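Local coordinates for protein apical membrane antigen 1 (PDB 4APM) that probably takes part in host-cell invasion at the moving junction, as a calcium-binding surface antigen of the parasite Babesia divergens, at residues Val151-Glu156 / Asp199-Tyr204; Gly28-Leu33 / Ala260-Glu265; His44-Gly49 / Thr144-Pro149. All blocks are in the same frame, centred on the assembly; numbering follows the deposited sequence.

Contact 1. Residues Val151-Glu156 / Asp199-Tyr204; sequences VYDAKE and DAHLYY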
loop_
_atom_site.group_PDB
_atom_site.type_symbol
_atom_site.label_atom_id
_atom_site.label_comp_id
_atom_site.label_asym_id
_atom_site.label_seq_id
_atom_site.Cartn_x
_atom_site.Cartn_y
_atom_site.Cartn_z
ATOM N N VAL A 151 -9.870 -7.461 10.021
ATOM C CA VAL A 151 -10.129 -6.308 9.169
ATOM C C VAL A 151 -10.647 -5.266 10.115
ATOM O O VAL A 151 -11.544 -5.552 10.901
ATOM C CB VAL A 151 -11.223 -6.619 8.138
ATOM C CG1 VAL A 151 -11.536 -5.367 7.310
ATOM C CG2 VAL A 151 -10.806 -7.794 7.235
ATOM N N TYR A 152 -10.001 -4.111 10.178
ATOM C CA TYR A 152 -10.506 -3.075 11.051
ATOM C C TYR A 152 -11.274 -2.065 10.188
ATOM O O TYR A 152 -10.733 -1.555 9.209
ATOM C CB TYR A 152 -9.378 -2.368 11.823
ATOM C CG TYR A 152 -9.894 -1.190 12.649
ATOM C CD1 TYR A 152 -10.680 -1.397 13.781
ATOM C CD2 TYR A 152 -9.678 0.110 12.247
ATOM C CE1 TYR A 152 -11.153 -0.350 14.536
ATOM C CE2 TYR A 152 -10.129 1.168 13.006
ATOM C CZ TYR A 152 -10.869 0.929 14.150
ATOM O OH TYR A 152 -11.369 1.996 14.871
ATOM N N ASP A 153 -12.527 -1.799 10.553
ATOM C CA ASP A 153 -13.368 -0.745 9.926
ATOM C C ASP A 153 -13.249 0.604 10.665
ATOM O O ASP A 153 -13.864 0.802 11.702
ATOM C CB ASP A 153 -14.825 -1.204 9.944
ATOM C CG ASP A 153 -15.772 -0.251 9.202
ATOM O OD1 ASP A 153 -15.435 0.952 9.014
ATOM O OD2 ASP A 153 -16.875 -0.725 8.837
ATOM N N ALA A 154 -12.494 1.541 10.114
ATOM C CA ALA A 154 -12.251 2.805 10.789
ATOM C C ALA A 154 -13.484 3.734 10.788
ATOM O O ALA A 154 -13.570 4.668 11.588
ATOM C CB ALA A 154 -11.043 3.505 10.172
ATOM N N LYS A 155 -14.429 3.471 9.891
ATOM C CA LYS A 155 -15.638 4.285 9.798
ATOM C C LYS A 155 -16.604 3.862 10.897
ATOM O O LYS A 155 -17.113 4.696 11.635
ATOM C CB LYS A 155 -16.287 4.117 8.413
ATOM C CG LYS A 155 -17.208 5.247 7.957
ATOM C CD LYS A 155 -17.891 4.891 6.639
ATOM C CE LYS A 155 -18.922 5.943 6.230
ATOM N NZ LYS A 155 -20.103 5.360 5.505
ATOM N N GLU A 156 -16.843 2.561 11.017
ATOM C CA GLU A 156 -17.716 2.051 12.059
ATOM C C GLU A 156 -16.947 1.829 13.386
ATOM O O GLU A 156 -17.545 1.479 14.391
ATOM C CB GLU A 156 -18.379 0.736 11.616
ATOM C CG GLU A 156 -19.289 0.826 10.403
ATOM C CD GLU A 156 -20.353 1.904 10.548
ATOM O OE1 GLU A 156 -21.054 1.940 11.599
ATOM O OE2 GLU A 156 -20.458 2.743 9.620
ATOM N N ASP A 199 -14.191 1.557 0.203
ATOM C CA ASP A 199 -13.829 0.882 1.435
ATOM C C ASP A 199 -12.431 1.259 1.888
ATOM O O ASP A 199 -11.727 0.464 2.525
ATOM C CB ASP A 199 -14.049 -0.623 1.318
ATOM C CG ASP A 199 -15.500 -1.013 1.613
ATOM O OD1 ASP A 199 -16.142 -0.334 2.452
ATOM O OD2 ASP A 199 -16.010 -1.988 1.022
ATOM N N ALA A 200 -12.004 2.464 1.529
ATOM C CA ALA A 200 -10.627 2.859 1.784
ATOM C C ALA A 200 -10.358 2.842 3.292
ATOM O O ALA A 200 -9.228 2.893 3.728
ATOM C CB ALA A 200 -10.358 4.233 1.224
ATOM N N HIS A 201 -11.423 2.756 4.070
ATOM C CA HIS A 201 -11.357 2.981 5.511
ATOM C C HIS A 201 -11.238 1.643 6.206
ATOM O O HIS A 201 -11.151 1.576 7.424
ATOM C CB HIS A 201 -12.629 3.736 5.994
ATOM C CG HIS A 201 -13.942 3.042 5.613
ATOM N ND1 HIS A 201 -14.452 3.080 4.361
ATOM C CD2 HIS A 201 -14.828 2.261 6.371
ATOM C CE1 HIS A 201 -15.602 2.357 4.316
ATOM N NE2 HIS A 201 -15.829 1.855 5.540
ATOM N N LEU A 202 -11.251 0.570 5.420
ATOM C CA LEU A 202 -11.009 -0.779 5.917
ATOM C C LEU A 202 -9.516 -1.112 5.880
ATOM O O LEU A 202 -8.796 -0.735 4.937
ATOM C CB LEU A 202 -11.798 -1.801 5.091
ATOM C CG LEU A 202 -13.200 -2.241 5.541
ATOM C CD1 LEU A 202 -14.050 -1.118 6.141
ATOM C CD2 LEU A 202 -13.963 -2.953 4.433
ATOM N N TYR A 203 -9.051 -1.817 6.919
ATOM C CA TYR A 203 -7.663 -2.260 7.010
ATOM C C TYR A 203 -7.640 -3.769 7.180
ATOM O O TYR A 203 -8.068 -4.277 8.212
ATOM C CB TYR A 203 -7.001 -1.653 8.237
ATOM C CG TYR A 203 -6.888 -0.163 8.217
ATOM C CD1 TYR A 203 -8.002 0.649 8.434
ATOM C CD2 TYR A 203 -5.652 0.439 8.007
ATOM C CE1 TYR A 203 -7.892 2.003 8.404
ATOM C CE2 TYR A 203 -5.520 1.797 8.017
ATOM C CZ TYR A 203 -6.650 2.574 8.222
ATOM O OH TYR A 203 -6.510 3.931 8.198
ATOM N N TYR A 204 -7.146 -4.478 6.172
ATOM C CA TYR A 204 -6.907 -5.926 6.272
ATOM C C TYR A 204 -5.487 -6.151 6.782
ATOM O O TYR A 204 -4.530 -5.569 6.273
ATOM C CB TYR A 204 -7.060 -6.573 4.893
ATOM C CG TYR A 204 -7.024 -8.094 4.879
ATOM C CD1 TYR A 204 -5.812 -8.789 4.913
ATOM C CD2 TYR A 204 -8.199 -8.831 4.788
ATOM C CE1 TYR A 204 -5.786 -10.183 4.875
ATOM C CE2 TYR A 204 -8.189 -10.224 4.775
ATOM C CZ TYR A 204 -6.979 -10.892 4.823
ATOM O OH TYR A 204 -6.952 -12.246 4.795
#
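Tyr152 and Tyr203 form a hydrogen-bonded pair of neighbouring antiparallel strands, each backbone N donating to the other residue's O (Tyr152 N to Tyr203 O, 2.8 Å). Their side chains run side by side in the same direction, and Tyr203 CD1 comes to the edge of the Tyr152 ring, 4.2 Å from Tyr152 CD2. The first torsions differ: Tyr152 CG is trans to its own N (chi1 175°), whereas Tyr203 CG lies beside its N (chi1 -64°), which carries the Tyr203 ring along the partner strand until CE1 meets Ala154 CB. Both rings pack on helix 125-134, so this is a sheet-against-helix layer of the kind expected in a PAN-type module, the clan to which the AMA1 family belongs. The other face carries Val151, Asp153, Leu202 and Tyr204. Val151 splits its branches between two neighbours, CG1 resting against Leu202 CG and CG2 reaching Tyr204 CD2 at 3.7 Å, oblique to the ring. Beyond the strands, Ala154 N donates to His201 O across the gap (3.0 Å). Asp153 turns its carboxylate toward the backbone that follows it: OD1 takes Lys155 N, making an Asx turn, nearly in line with its C-O bond, and Glu156 N from above the carboxylate plane. The same OD1 sits in plane at the edge of the imidazole, 3.0 Å from His201 CD2. Over one face of that ring passes the aliphatic part of Lys155, with CD 4.0 Å from the ring centroid. Leu202 CD1 leans on Asp153 CG. Two backbone N-H groups thus share one carboxylate oxygen beside His201. Its charge would probably polarise the C-H at CD2 and favour a protonated imidazole, but the nearby Lys155 ammonium would oppose protonation, leaving the net shift open.

Contact 2. Residues Gly28-Leu33 / Ala260-Glu265; sequences GIYVDL and AAADLE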
loop_
_atom_site.group_PDB
_atom_site.type_symbol
_atom_site.label_atom_id
_atom_site.label_comp_id
_atom_site.label_asym_id
_atom_site.label_seq_id
_atom_site.Cartn_x
_atom_site.Cartn_y
_atom_site.Cartn_z
ATOM N N GLY A 28 3.144 -11.044 1.467
ATOM C CA GLY A 28 2.333 -10.727 0.305
ATOM C C GLY A 28 1.312 -9.657 0.671
ATOM O O GLY A 28 1.034 -9.461 1.839
ATOM N N ILE A 29 0.785 -8.954 -0.332
ATOM C CA ILE A 29 -0.056 -7.767 -0.109
ATOM C C ILE A 29 -1.408 -8.052 -0.745
ATOM O O ILE A 29 -2.431 -8.107 -0.073
ATOM C CB ILE A 29 0.602 -6.483 -0.724
ATOM C CG1 ILE A 29 1.927 -6.203 0.012
ATOM C CG2 ILE A 29 -0.340 -5.284 -0.604
ATOM C CD1 ILE A 29 2.789 -5.123 -0.592
ATOM N N TYR A 30 -1.380 -8.310 -2.035
ATOM C CA TYR A 30 -2.537 -8.842 -2.737
ATOM C C TYR A 30 -3.098 -10.075 -2.013
ATOM O O TYR A 30 -4.254 -10.063 -1.528
ATOM C CB TYR A 30 -2.144 -9.196 -4.176
ATOM C CG TYR A 30 -3.308 -9.606 -5.018
ATOM C CD1 TYR A 30 -4.352 -8.717 -5.257
ATOM C CD2 TYR A 30 -3.388 -10.899 -5.563
ATOM C CE1 TYR A 30 -5.436 -9.085 -6.016
ATOM C CE2 TYR A 30 -4.458 -11.270 -6.346
ATOM C CZ TYR A 30 -5.469 -10.340 -6.579
ATOM O OH TYR A 30 -6.569 -10.678 -7.326
ATOM N N VAL A 31 -2.263 -11.119 -1.912
ATOM C CA VAL A 31 -2.576 -12.294 -1.081
ATOM C C VAL A 31 -1.450 -12.516 -0.084
ATOM O O VAL A 31 -0.265 -12.674 -0.465
ATOM C CB VAL A 31 -2.736 -13.586 -1.929
ATOM C CG1 VAL A 31 -2.852 -14.823 -1.023
ATOM C CG2 VAL A 31 -3.919 -13.458 -2.891
ATOM N N ASP A 32 -1.807 -12.461 1.199
ATOM C CA ASP A 32 -0.827 -12.610 2.263
ATOM C C ASP A 32 -1.045 -13.960 2.975
ATOM O O ASP A 32 -2.072 -14.183 3.658
ATOM C CB ASP A 32 -0.865 -11.421 3.242
ATOM C CG ASP A 32 0.058 -11.618 4.445
ATOM O OD1 ASP A 32 0.793 -12.636 4.473
ATOM O OD2 ASP A 32 0.079 -10.745 5.366
ATOM N N LEU A 33 -0.133 -14.882 2.679
ATOM C CA LEU A 33 -0.115 -16.205 3.269
ATOM C C LEU A 33 1.329 -16.536 3.636
ATOM O O LEU A 33 1.782 -17.639 3.412
ATOM C CB LEU A 33 -0.633 -17.250 2.257
ATOM C CG LEU A 33 -2.117 -17.149 1.904
ATOM C CD1 LEU A 33 -2.542 -18.132 0.791
ATOM C CD2 LEU A 33 -2.953 -17.325 3.171
ATOM N N ALA A 260 0.431 -6.703 -7.151
ATOM C CA ALA A 260 1.294 -6.500 -6.003
ATOM C C ALA A 260 1.730 -7.870 -5.504
ATOM O O ALA A 260 1.252 -8.898 -5.989
ATOM C CB ALA A 260 0.554 -5.722 -4.894
ATOM N N ALA A 261 2.651 -7.866 -4.549
ATOM C CA ALA A 261 3.115 -9.084 -3.881
ATOM C C ALA A 261 1.946 -9.998 -3.519
ATOM O O ALA A 261 0.994 -9.566 -2.849
ATOM C CB ALA A 261 3.895 -8.715 -2.631
ATOM N N ALA A 262 2.065 -11.270 -3.916
ATOM C CA ALA A 262 1.013 -12.274 -3.761
ATOM C C ALA A 262 1.662 -13.589 -3.369
ATOM O O ALA A 262 2.509 -14.091 -4.089
ATOM C CB ALA A 262 0.236 -12.452 -5.086
ATOM N N ASP A 263 1.262 -14.154 -2.236
ATOM C CA ASP A 263 1.843 -15.404 -1.764
ATOM C C ASP A 263 1.165 -16.684 -2.361
ATOM O O ASP A 263 1.150 -17.744 -1.732
ATOM C CB ASP A 263 1.801 -15.448 -0.237
ATOM C CG ASP A 263 2.650 -14.353 0.414
ATOM O OD1 ASP A 263 3.622 -13.877 -0.205
ATOM O OD2 ASP A 263 2.338 -13.964 1.564
ATOM N N LEU A 264 0.611 -16.592 -3.559
ATOM C CA LEU A 264 0.270 -17.801 -4.317
ATOM C C LEU A 264 0.102 -17.490 -5.801
ATOM O O LEU A 264 0.237 -16.327 -6.208
ATOM C CB LEU A 264 -0.958 -18.517 -3.731
ATOM C CG LEU A 264 -2.400 -18.123 -4.060
ATOM C CD1 LEU A 264 -3.335 -18.713 -3.006
ATOM C CD2 LEU A 264 -2.577 -16.618 -4.148
ATOM N N GLU A 265 -0.069 -18.541 -6.607
ATOM C CA GLU A 265 -0.365 -18.414 -8.041
ATOM C C GLU A 265 -1.793 -17.918 -8.280
ATOM O O GLU A 265 -2.011 -16.868 -8.894
ATOM C CB GLU A 265 -0.163 -19.754 -8.756
ATOM C CG GLU A 265 -0.240 -20.986 -7.855
ATOM C CD GLU A 265 -1.610 -21.202 -7.213
ATOM O OE1 GLU A 265 -2.628 -20.723 -7.763
ATOM O OE2 GLU A 265 -1.669 -21.874 -6.159
#
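Asp263 meets Gly28 and Leu33 where two irregular loops, 28-33 and 260-265, come together; the latter, which follows helix 249-257, is consistent with the start of the long loop that the second PAN-like domain of AMA1 lays over the first. The side chain of Asp263 bridges both ends of 28-33. Its CB lies against Leu33 CB and 3.5 Å from Val31 O, the oxygen that also receives Asp263 N. CG, trans to the carbonyl carbon (chi1 -64°), lies 3.5 Å from both Val31 O and Gly28 N. OD1 comes 3.4 Å from Gly28 CA and is bonded to Ser309 OG. The other oxygen, OD2, is gripped twice: Leu33 N, 2.9 Å away, meets its anti lone pair, and Gly28 N, 3.0 Å away, approaches on the syn side but tilted from the carboxylate plane. Asp32 OD1 stands close to that oxygen, a repulsion probably eased by these donors and by Ser27, which binds Asp32 OD1. Upstream of Asp263, Ala261 O accepts Ile29 N at 2.6 Å from above its carbonyl plane, with a weak second bond from Tyr30 N. Beyond Asp263, Leu264 crosses Val31 at about a right angle, its CD2 3.6 Å from Val31 CG1 and nearly as close to Val31 CG2.

Contact 3. Residues His44-Gly49 / Thr144-Pro149; sequences HRMPTG and TKYRYP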
loop_
_atom_site.group_PDB
_atom_site.type_symbol
_atom_site.label_atom_id
_atom_site.label_comp_id
_atom_site.label_asym_id
_atom_site.label_seq_id
_atom_site.Cartn_x
_atom_site.Cartn_y
_atom_site.Cartn_z
ATOM N N HIS A 44 -0.753 -25.156 8.472
ATOM C CA HIS A 44 -1.697 -24.241 7.830
ATOM C C HIS A 44 -1.031 -22.918 7.524
ATOM O O HIS A 44 -0.160 -22.464 8.255
ATOM C CB HIS A 44 -2.932 -24.062 8.701
ATOM C CG HIS A 44 -3.875 -25.247 8.670
ATOM N ND1 HIS A 44 -3.683 -26.348 9.421
ATOM C CD2 HIS A 44 -5.032 -25.480 7.919
ATOM C CE1 HIS A 44 -4.665 -27.238 9.166
ATOM N NE2 HIS A 44 -5.494 -26.699 8.258
ATOM N N ARG A 45 -1.331 -22.360 6.363
ATOM C CA ARG A 45 -0.780 -21.067 5.996
ATOM C C ARG A 45 -1.620 -19.931 6.594
ATOM O O ARG A 45 -2.834 -20.058 6.783
ATOM C CB ARG A 45 -0.713 -20.929 4.482
ATOM C CG ARG A 45 0.248 -21.886 3.811
ATOM C CD ARG A 45 0.306 -21.604 2.327
ATOM N NE ARG A 45 1.300 -20.577 2.022
ATOM C CZ ARG A 45 1.402 -19.959 0.853
ATOM N NH1 ARG A 45 0.554 -20.249 -0.128
ATOM N NH2 ARG A 45 2.335 -19.024 0.675
ATOM N N MET A 46 -0.962 -18.817 6.863
ATOM C CA MET A 46 -1.613 -17.661 7.422
ATOM C C MET A 46 -0.888 -16.375 6.974
ATOM O O MET A 46 0.284 -16.425 6.606
ATOM C CB MET A 46 -1.607 -17.759 8.942
ATOM C CG MET A 46 -0.222 -17.616 9.515
ATOM S SD MET A 46 -0.311 -17.994 11.254
ATOM C CE MET A 46 1.105 -17.101 11.826
ATOM N N PRO A 47 -1.593 -15.217 7.029
ATOM C CA PRO A 47 -0.984 -13.902 6.805
ATOM C C PRO A 47 -0.011 -13.560 7.918
ATOM O O PRO A 47 -0.250 -13.903 9.080
ATOM C CB PRO A 47 -2.185 -12.933 6.856
ATOM C CG PRO A 47 -3.429 -13.799 6.838
ATOM C CD PRO A 47 -3.016 -15.115 7.410
ATOM N N THR A 48 1.053 -12.835 7.575
ATOM C CA THR A 48 2.056 -12.465 8.554
ATOM C C THR A 48 2.622 -11.088 8.234
ATOM O O THR A 48 3.577 -10.664 8.852
ATOM C CB THR A 48 3.240 -13.481 8.563
ATOM O OG1 THR A 48 3.791 -13.561 7.255
ATOM C CG2 THR A 48 2.770 -14.858 8.955
ATOM N N GLY A 49 2.055 -10.411 7.247
ATOM C CA GLY A 49 2.539 -9.089 6.860
ATOM C C GLY A 49 2.458 -8.053 7.973
ATOM O O GLY A 49 1.513 -8.069 8.777
ATOM N N THR A 144 -1.075 -23.770 19.409
ATOM C CA THR A 144 -0.683 -23.308 18.076
ATOM C C THR A 144 -0.247 -21.842 18.066
ATOM O O THR A 144 -0.750 -21.021 18.842
ATOM C CB THR A 144 -1.766 -23.562 17.014
ATOM O OG1 THR A 144 -1.210 -23.338 15.721
ATOM C CG2 THR A 144 -2.975 -22.651 17.210
ATOM N N LYS A 145 0.742 -21.547 17.230
ATOM C CA LYS A 145 1.121 -20.181 16.905
ATOM C C LYS A 145 0.223 -19.621 15.779
ATOM O O LYS A 145 0.395 -18.462 15.333
ATOM C CB LYS A 145 2.586 -20.143 16.472
ATOM C CG LYS A 145 3.583 -20.192 17.617
ATOM C CD LYS A 145 4.899 -20.804 17.159
ATOM C CE LYS A 145 6.086 -20.132 17.835
ATOM N NZ LYS A 145 7.235 -21.070 18.028
ATOM N N TYR A 146 -0.734 -20.439 15.331
ATOM C CA TYR A 146 -1.652 -20.048 14.262
ATOM C C TYR A 146 -2.595 -18.929 14.717
ATOM O O TYR A 146 -3.167 -18.991 15.810
ATOM C CB TYR A 146 -2.458 -21.256 13.766
ATOM C CG TYR A 146 -3.325 -20.953 12.563
ATOM C CD1 TYR A 146 -4.581 -20.428 12.720
ATOM C CD2 TYR A 146 -2.843 -21.127 11.271
ATOM C CE1 TYR A 146 -5.362 -20.121 11.626
ATOM C CE2 TYR A 146 -3.609 -20.818 10.172
ATOM C CZ TYR A 146 -4.863 -20.309 10.357
ATOM O OH TYR A 146 -5.644 -19.985 9.276
ATOM N N ARG A 147 -2.747 -17.906 13.877
ATOM C CA ARG A 147 -3.632 -16.779 14.187
ATOM C C ARG A 147 -4.431 -16.363 12.961
ATOM O O ARG A 147 -3.985 -16.541 11.840
ATOM C CB ARG A 147 -2.844 -15.588 14.736
ATOM C CG ARG A 147 -2.111 -15.841 16.062
ATOM C CD ARG A 147 -3.059 -16.109 17.226
ATOM N NE ARG A 147 -2.300 -16.254 18.463
ATOM C CZ ARG A 147 -1.890 -17.425 18.968
ATOM N NH1 ARG A 147 -2.217 -18.581 18.391
ATOM N NH2 ARG A 147 -1.148 -17.442 20.063
ATOM N N TYR A 148 -5.636 -15.854 13.179
ATOM C CA TYR A 148 -6.528 -15.490 12.076
ATOM C C TYR A 148 -6.205 -14.055 11.631
ATOM O O TYR A 148 -5.628 -13.286 12.413
ATOM C CB TYR A 148 -7.973 -15.564 12.553
ATOM C CG TYR A 148 -8.442 -16.942 12.948
ATOM C CD1 TYR A 148 -8.900 -17.830 11.989
ATOM C CD2 TYR A 148 -8.497 -17.332 14.291
ATOM C CE1 TYR A 148 -9.365 -19.078 12.336
ATOM C CE2 TYR A 148 -8.936 -18.594 14.650
ATOM C CZ TYR A 148 -9.375 -19.458 13.659
ATOM O OH TYR A 148 -9.850 -20.703 13.972
ATOM N N PRO A 149 -6.611 -13.672 10.396
ATOM C CA PRO A 149 -6.509 -12.260 10.021
ATOM C C PRO A 149 -7.603 -11.398 10.679
ATOM O O PRO A 149 -8.607 -11.928 11.180
ATOM C CB PRO A 149 -6.675 -12.274 8.505
ATOM C CG PRO A 149 -7.220 -13.622 8.144
ATOM C CD PRO A 149 -7.333 -14.465 9.385
#
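Arg147, which meets Met46 across the contact through its backbone, uses NH1 to hold two carbonyl oxygens of its own loop, Tyr146 O (2.8 Å) and Thr144 O (2.9 Å), both approached from above their carbonyl planes. Its NE binds Gly134 O; the backbone N of Arg147 faces Met46. There Arg147 N makes a weak but fairly straight bond to Met46 SD at 3.6 Å. Met46 CG sits between its backbone N and carbonyl carbon (chi1 69°), and the chain beyond runs extended, bringing the sulfur obliquely to the Tyr146 ring in a Met-aromatic contact, with Met46 SD 4.6 Å from the ring centroid. The contact thereby joins the second strand of the hairpin 35-39/42-46 to the loop that leads into strand 150-153 of the five-stranded antiparallel sheet. One corner of the Tyr146 ring fits against that hairpin: CE2 lies 3.6 Å from His44 CB, and Arg45 O lies near the ring plane at its edge. Tyr146 N is tied back in an ST turn to Thr144 OG1, which also bonds Arg38 O. Past the strand, Pro47 CG rests 4.0 Å from Pro149 CB, the two rings crossing at a slant.

Contacts 2 and 3 are close neighbours, with centres about 14 Å apart, and polar bonds join them: Asp32 OD2 lies 2.7 Å from Gly49 N, while Arg45 NH2 reaches Asp263 O at 3.0 Å. The chain 44-49 is therefore tied to both loops of contact 2 as well as to 144-149. Contact 1 stands about 20 Å from each of the others, centre to centre. It continues directly from contact 3, since Pro149 leads into strand 150-153, and Tyr204 OH packs 3.6 Å from Pro149 CG. Between contacts 1 and 2 the nearest atoms remain about 5 Å apart. All three lie away from the calcium site at Gly120 and Asp122.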